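Local coordinates for cytochrome c (Pseudomonas aeruginosa, PDB 6RTE), which oxidises dihydro-heme d1 to heme d1 in the biosynthesis of that cofactor, and carries a covalently bound heme c in a separate cytochrome c region, at residues A[402-407]-A[464-469]; A[411-416]-A[437-442]. All blocks are in the same frame, centred on the assembly; numbering follows the deposited sequence.

How the contacts relate
Both contacts involve the propeller blade made of strands 405-406, 413-417, 427-431 and 437-441. Contact 2 lies within that blade, linking its second and fourth strands, whereas contact 1 leads from the residue just before the first strand to the next blade. Their centres are about 13 Å apart. The backbone beside and within strand 405-406 joins them: F404 O meets T416 OG1 at 2.6 Å and R406 O meets W415 N at 2.8 Å, both probable hydrogen bonds, and M405 CE packs on A414 CB. Contact 1 is about 13 Å from the chain centre against 23 Å for contact 2. In cytochrome cd1 relatives, heme d1 sits at one end of the propeller's central axis, so contact 1 is probably the nearer to the corresponding site.

Contact 1: A[402-407]-A[464-469]; sequences GFFMRS and SVWDRD
F404 and W466 reach toward each other from opposite directions, and their rings alone make this small contact, which buries 73 Å² in all. The touch is apolar: F404 CE2 lies 3.6 Å from W466 CZ2, and F404 CZ is 3.9 Å from W466 CH2. The ring planes differ by only 28°, yet the rings are displaced past each other and share little face. The centroids of the F404 ring and the W466 six-membered ring are 5.7 Å apart. Both side chains place CG anti to the carbonyl carbon (chi1 -63° in each), which extends the rings into the gap between backbones whose nearest CA atoms, those of F404 and S464, are 11.2 Å apart. Long, flat residues suit such a span.

A second aromatic, F403, backs the phenyl on one face. F403 CD2 sits 3.5 Å above the plane of the F404 ring, over its centre, on the other side of that plane from W466.

In the eight-bladed propeller the two segments belong to consecutive blades, and the salt bridge of R406 to E453 also spans them.

A hydrogen bond sets the W466 side of the contact: W466 NE1 donates to G450 O, which limits the swing of the indole. The chain makes an inverse gamma turn around W466, with a weak bond from D467 N to V465 O.

Contact 2: A[411-416]-A[437-442]; sequences SPYAWT and IAHRLR
Y413 and W415, two residues apart on one strand, reach past the intervening strand 427-431 to A438, H439 and L441. Just before them, the hydroxyl of S411 takes an N-H from W415 NE1 at 3.2 Å, nearly straight and close to the indole plane; the short hydroxyl-bearing side chain of serine suits a place where an indole N-H must be met close to the backbone. P412 lays CG 3.5 Å above one face of the Y413 ring, toward its rim. The Y413 and H439 rings lie obliquely, neither stacked nor edge-to-face, with planes at 74°. Y413 OH approaches H439 CE1 to 3.2 Å. Y413 CE1 lies 4.0 Å from A438 CB. A438 and H439 form a classic beta bulge opposite L429, which lets both point toward the tyrosine; the methyl of alanine leaves room for the ring. In W415, chi1 -55° sets CG beside the backbone N and carries the far corner of the indole, CZ3, to 3.7 Å from L441 CD1.

The axes of the 413-416 and 437-441 segments come within 8.6 Å, 51° apart in direction, the twist of a propeller blade. L429 supports both aromatics from the strand between, while strand 460-465 of the next blade packs on this face through A461 and L463, and F454 meets W415 edge-to-face.

Contact 1: A[402-407]-A[464-469]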
loop_
_atom_site.group_PDB
_atom_site.type_symbol
_atom_site.label_atom_id
_atom_site.label_comp_id
_atom_site.label_asym_id
_atom_site.label_seq_id
_atom_site.Cartn_x
_atom_site.Cartn_y
_atom_site.Cartn_z
ATOM N N GLY A 402 14.577 3.322 -7.750
ATOM C CA GLY A 402 14.102 3.188 -6.394
ATOM C C GLY A 402 12.583 3.210 -6.331
ATOM O O GLY A 402 11.893 3.330 -7.347
ATOM N N PHE A 403 12.072 3.097 -5.103
ATOM C CA PHE A 403 10.633 2.979 -4.919
ATOM C C PHE A 403 10.087 3.867 -3.805
ATOM O O PHE A 403 8.943 4.326 -3.892
ATOM C CB PHE A 403 10.255 1.521 -4.639
ATOM C CG PHE A 403 8.793 1.231 -4.827
ATOM C CD1 PHE A 403 8.286 0.957 -6.090
ATOM C CD2 PHE A 403 7.924 1.245 -3.753
ATOM C CE1 PHE A 403 6.939 0.699 -6.272
ATOM C CE2 PHE A 403 6.577 0.984 -3.933
ATOM C CZ PHE A 403 6.088 0.711 -5.195
ATOM N N PHE A 404 10.881 4.114 -2.759
ATOM C CA PHE A 404 10.411 4.820 -1.575
ATOM C C PHE A 404 11.133 6.151 -1.404
ATOM O O PHE A 404 12.277 6.321 -1.836
ATOM C CB PHE A 404 10.611 3.978 -0.307
ATOM C CG PHE A 404 9.833 2.699 -0.304
ATOM C CD1 PHE A 404 8.462 2.708 -0.102
ATOM C CD2 PHE A 404 10.471 1.483 -0.501
ATOM C CE1 PHE A 404 7.740 1.531 -0.099
ATOM C CE2 PHE A 404 9.756 0.299 -0.502
ATOM C CZ PHE A 404 8.391 0.320 -0.303
ATOM N N MET A 405 10.446 7.082 -0.747
ATOM C CA MET A 405 10.989 8.398 -0.442
ATOM C C MET A 405 10.295 8.924 0.803
ATOM O O MET A 405 9.068 8.829 0.918
ATOM C CB MET A 405 10.794 9.363 -1.615
ATOM C CG MET A 405 11.830 10.471 -1.684
ATOM S SD MET A 405 12.122 10.983 -3.386
ATOM C CE MET A 405 13.413 12.197 -3.149
ATOM N N ARG A 406 11.075 9.473 1.728
ATOM C CA ARG A 406 10.535 9.967 2.982
ATOM C C ARG A 406 11.464 11.036 3.528
ATOM O O ARG A 406 12.660 11.064 3.219
ATOM C CB ARG A 406 10.373 8.839 4.006
ATOM C CG ARG A 406 9.331 9.112 5.087
ATOM C CD ARG A 406 7.925 9.033 4.524
ATOM N NE ARG A 406 6.951 8.653 5.539
ATOM C CZ ARG A 406 6.308 9.510 6.337
ATOM N NH1 ARG A 406 6.535 10.816 6.253
ATOM N NH2 ARG A 406 5.434 9.053 7.227
ATOM N N SER A 407 10.900 11.911 4.353
ATOM C CA SER A 407 11.685 12.916 5.061
ATOM C C SER A 407 10.914 13.338 6.309
ATOM O O SER A 407 9.908 12.725 6.674
ATOM C CB SER A 407 11.993 14.109 4.149
ATOM O OG SER A 407 12.899 14.988 4.782
ATOM N N SER A 464 14.070 -0.759 6.708
ATOM C CA SER A 464 13.689 -2.157 6.549
ATOM C C SER A 464 14.681 -2.891 5.657
ATOM O O SER A 464 14.967 -2.448 4.537
ATOM C CB SER A 464 12.282 -2.273 5.959
ATOM O OG SER A 464 11.289 -1.895 6.893
ATOM N N VAL A 465 15.196 -4.014 6.149
ATOM C CA VAL A 465 15.937 -4.969 5.329
ATOM C C VAL A 465 14.945 -6.045 4.902
ATOM O O VAL A 465 14.516 -6.865 5.725
ATOM C CB VAL A 465 17.130 -5.567 6.086
ATOM C CG1 VAL A 465 17.867 -6.579 5.208
ATOM C CG2 VAL A 465 18.074 -4.469 6.537
ATOM N N TRP A 466 14.572 -6.035 3.618
ATOM C CA TRP A 466 13.486 -6.869 3.094
ATOM C C TRP A 466 14.035 -8.257 2.764
ATOM O O TRP A 466 14.238 -8.627 1.606
ATOM C CB TRP A 466 12.870 -6.241 1.845
ATOM C CG TRP A 466 12.200 -4.911 2.003
ATOM C CD1 TRP A 466 12.750 -3.755 2.483
ATOM C CD2 TRP A 466 10.855 -4.589 1.627
ATOM N NE1 TRP A 466 11.821 -2.738 2.448
ATOM C CE2 TRP A 466 10.651 -3.225 1.927
ATOM C CE3 TRP A 466 9.802 -5.326 1.076
ATOM C CZ2 TRP A 466 9.436 -2.584 1.692
ATOM C CZ3 TRP A 466 8.597 -4.688 0.848
ATOM C CH2 TRP A 466 8.426 -3.331 1.152
ATOM N N ASP A 467 14.259 -9.054 3.804
ATOM C CA ASP A 467 14.891 -10.354 3.617
ATOM C C ASP A 467 14.310 -11.337 4.622
ATOM O O ASP A 467 13.885 -10.949 5.713
ATOM C CB ASP A 467 16.411 -10.237 3.767
ATOM C CG ASP A 467 17.142 -11.508 3.362
ATOM O OD1 ASP A 467 17.230 -12.431 4.197
ATOM O OD2 ASP A 467 17.621 -11.584 2.206
ATOM N N ARG A 468 14.277 -12.617 4.239
ATOM C CA ARG A 468 13.870 -13.649 5.187
ATOM C C ARG A 468 14.679 -13.522 6.471
ATOM O O ARG A 468 14.136 -13.637 7.579
ATOM C CB ARG A 468 14.043 -15.037 4.575
ATOM N N ASP A 469 15.976 -13.265 6.334
ATOM C CA ASP A 469 16.838 -12.897 7.454
ATOM C C ASP A 469 16.979 -11.376 7.511
ATOM O O ASP A 469 18.073 -10.814 7.440
ATOM C CB ASP A 469 18.193 -13.584 7.307
ATOM C CG ASP A 469 19.020 -13.544 8.578
ATOM O OD1 ASP A 469 19.214 -14.617 9.189
ATOM O OD2 ASP A 469 19.480 -12.449 8.967
#

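Contact 2: A[411-416]-A[437-442]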
loop_
_atom_site.group_PDB
_atom_site.type_symbol
_atom_site.label_atom_id
_atom_site.label_comp_id
_atom_site.label_asym_id
_atom_site.label_seq_id
_atom_site.Cartn_x
_atom_site.Cartn_y
_atom_site.Cartn_z
ATOM N N SER A 411 14.543 16.740 9.655
ATOM C CA SER A 411 15.689 16.165 8.956
ATOM C C SER A 411 16.129 17.055 7.798
ATOM O O SER A 411 15.286 17.620 7.096
ATOM C CB SER A 411 15.360 14.776 8.406
ATOM O OG SER A 411 16.498 14.199 7.788
ATOM N N PRO A 412 17.430 17.208 7.555
ATOM C CA PRO A 412 17.890 17.974 6.387
ATOM C C PRO A 412 18.045 17.161 5.110
ATOM O O PRO A 412 18.526 17.711 4.115
ATOM C CB PRO A 412 19.254 18.495 6.858
ATOM C CG PRO A 412 19.766 17.418 7.746
ATOM C CD PRO A 412 18.561 16.765 8.395
ATOM N N TYR A 413 17.651 15.887 5.107
ATOM C CA TYR A 413 17.820 15.027 3.946
ATOM C C TYR A 413 16.488 14.407 3.541
ATOM O O TYR A 413 15.584 14.236 4.364
ATOM C CB TYR A 413 18.816 13.885 4.213
ATOM C CG TYR A 413 20.037 14.281 5.006
ATOM C CD1 TYR A 413 21.101 14.945 4.402
ATOM C CD2 TYR A 413 20.139 13.972 6.355
ATOM C CE1 TYR A 413 22.223 15.301 5.124
ATOM C CE2 TYR A 413 21.261 14.319 7.087
ATOM C CZ TYR A 413 22.299 14.987 6.467
ATOM O OH TYR A 413 23.419 15.338 7.196
ATOM N N ALA A 414 16.388 14.070 2.260
ATOM C CA ALA A 414 15.350 13.179 1.756
ATOM C C ALA A 414 15.946 11.781 1.628
ATOM O O ALA A 414 16.997 11.604 1.003
ATOM C CB ALA A 414 14.813 13.657 0.407
ATOM N N TRP A 415 15.274 10.796 2.212
ATOM C CA TRP A 415 15.792 9.438 2.310
ATOM C C TRP A 415 15.118 8.579 1.247
ATOM O O TRP A 415 13.890 8.450 1.239
ATOM C CB TRP A 415 15.536 8.860 3.706
ATOM C CG TRP A 415 16.072 9.686 4.855
ATOM C CD1 TRP A 415 15.945 11.038 5.035
ATOM C CD2 TRP A 415 16.797 9.200 5.996
ATOM N NE1 TRP A 415 16.559 11.422 6.206
ATOM C CE2 TRP A 415 17.084 10.312 6.815
ATOM C CE3 TRP A 415 17.227 7.937 6.401
ATOM C CZ2 TRP A 415 17.785 10.194 8.013
ATOM C CZ3 TRP A 415 17.929 7.823 7.591
ATOM C CH2 TRP A 415 18.201 8.944 8.381
ATOM N N THR A 416 15.917 7.985 0.358
ATOM C CA THR A 416 15.380 7.149 -0.713
ATOM C C THR A 416 16.302 5.942 -0.897
ATOM O O THR A 416 17.156 5.652 -0.054
ATOM C CB THR A 416 15.195 7.974 -1.995
ATOM O OG1 THR A 416 14.422 7.223 -2.942
ATOM C CG2 THR A 416 16.540 8.340 -2.612
ATOM N N ILE A 437 23.579 13.489 -3.078
ATOM C CA ILE A 437 23.663 12.393 -2.120
ATOM C C ILE A 437 24.738 12.733 -1.096
ATOM O O ILE A 437 25.932 12.564 -1.359
ATOM C CB ILE A 437 23.969 11.055 -2.819
ATOM C CG1 ILE A 437 22.916 10.765 -3.893
ATOM C CG2 ILE A 437 24.019 9.923 -1.799
ATOM C CD1 ILE A 437 23.191 9.517 -4.711
ATOM N N ALA A 438 24.321 13.218 0.076
ATOM C CA ALA A 438 25.270 13.635 1.100
ATOM C C ALA A 438 25.755 12.468 1.953
ATOM O O ALA A 438 26.883 12.506 2.460
ATOM C CB ALA A 438 24.640 14.705 1.995
ATOM N N HIS A 439 24.931 11.436 2.131
ATOM C CA HIS A 439 25.295 10.300 2.967
ATOM C C HIS A 439 24.657 9.039 2.401
ATOM O O HIS A 439 23.713 9.096 1.607
ATOM C CB HIS A 439 24.854 10.501 4.424
ATOM C CG HIS A 439 25.519 11.658 5.106
ATOM N ND1 HIS A 439 25.026 12.943 5.041
ATOM C CD2 HIS A 439 26.636 11.721 5.869
ATOM C CE1 HIS A 439 25.813 13.750 5.732
ATOM N NE2 HIS A 439 26.797 13.033 6.245
ATOM N N ARG A 440 25.187 7.890 2.822
ATOM C CA ARG A 440 24.659 6.594 2.418
ATOM C C ARG A 440 24.616 5.669 3.626
ATOM O O ARG A 440 25.492 5.726 4.491
ATOM C CB ARG A 440 25.503 5.973 1.304
ATOM C CG ARG A 440 25.690 6.869 0.084
ATOM C CD ARG A 440 26.747 6.306 -0.868
ATOM N NE ARG A 440 26.190 5.985 -2.181
ATOM C CZ ARG A 440 26.351 6.721 -3.280
ATOM N NH1 ARG A 440 25.791 6.331 -4.419
ATOM N NH2 ARG A 440 27.069 7.840 -3.253
ATOM N N LEU A 441 23.588 4.821 3.683
ATOM C CA LEU A 441 23.391 3.883 4.783
ATOM C C LEU A 441 23.213 2.482 4.214
ATOM O O LEU A 441 22.392 2.277 3.317
ATOM C CB LEU A 441 22.173 4.271 5.635
ATOM C CG LEU A 441 22.250 5.553 6.474
ATOM C CD1 LEU A 441 20.961 5.746 7.249
ATOM C CD2 LEU A 441 23.432 5.529 7.421
ATOM N N ARG A 442 23.976 1.520 4.735
ATOM C CA ARG A 442 23.996 0.151 4.217
ATOM C C ARG A 442 23.794 -0.818 5.374
ATOM O O ARG A 442 24.745 -1.468 5.831
ATOM C CB ARG A 442 25.306 -0.134 3.480
ATOM C CG ARG A 442 25.284 -1.383 2.616
ATOM C CD ARG A 442 26.572 -1.508 1.807
ATOM N NE ARG A 442 26.604 -2.722 0.995
ATOM C CZ ARG A 442 27.678 -3.156 0.340
ATOM N NH1 ARG A 442 28.816 -2.477 0.398
ATOM N NH2 ARG A 442 27.619 -4.274 -0.375
#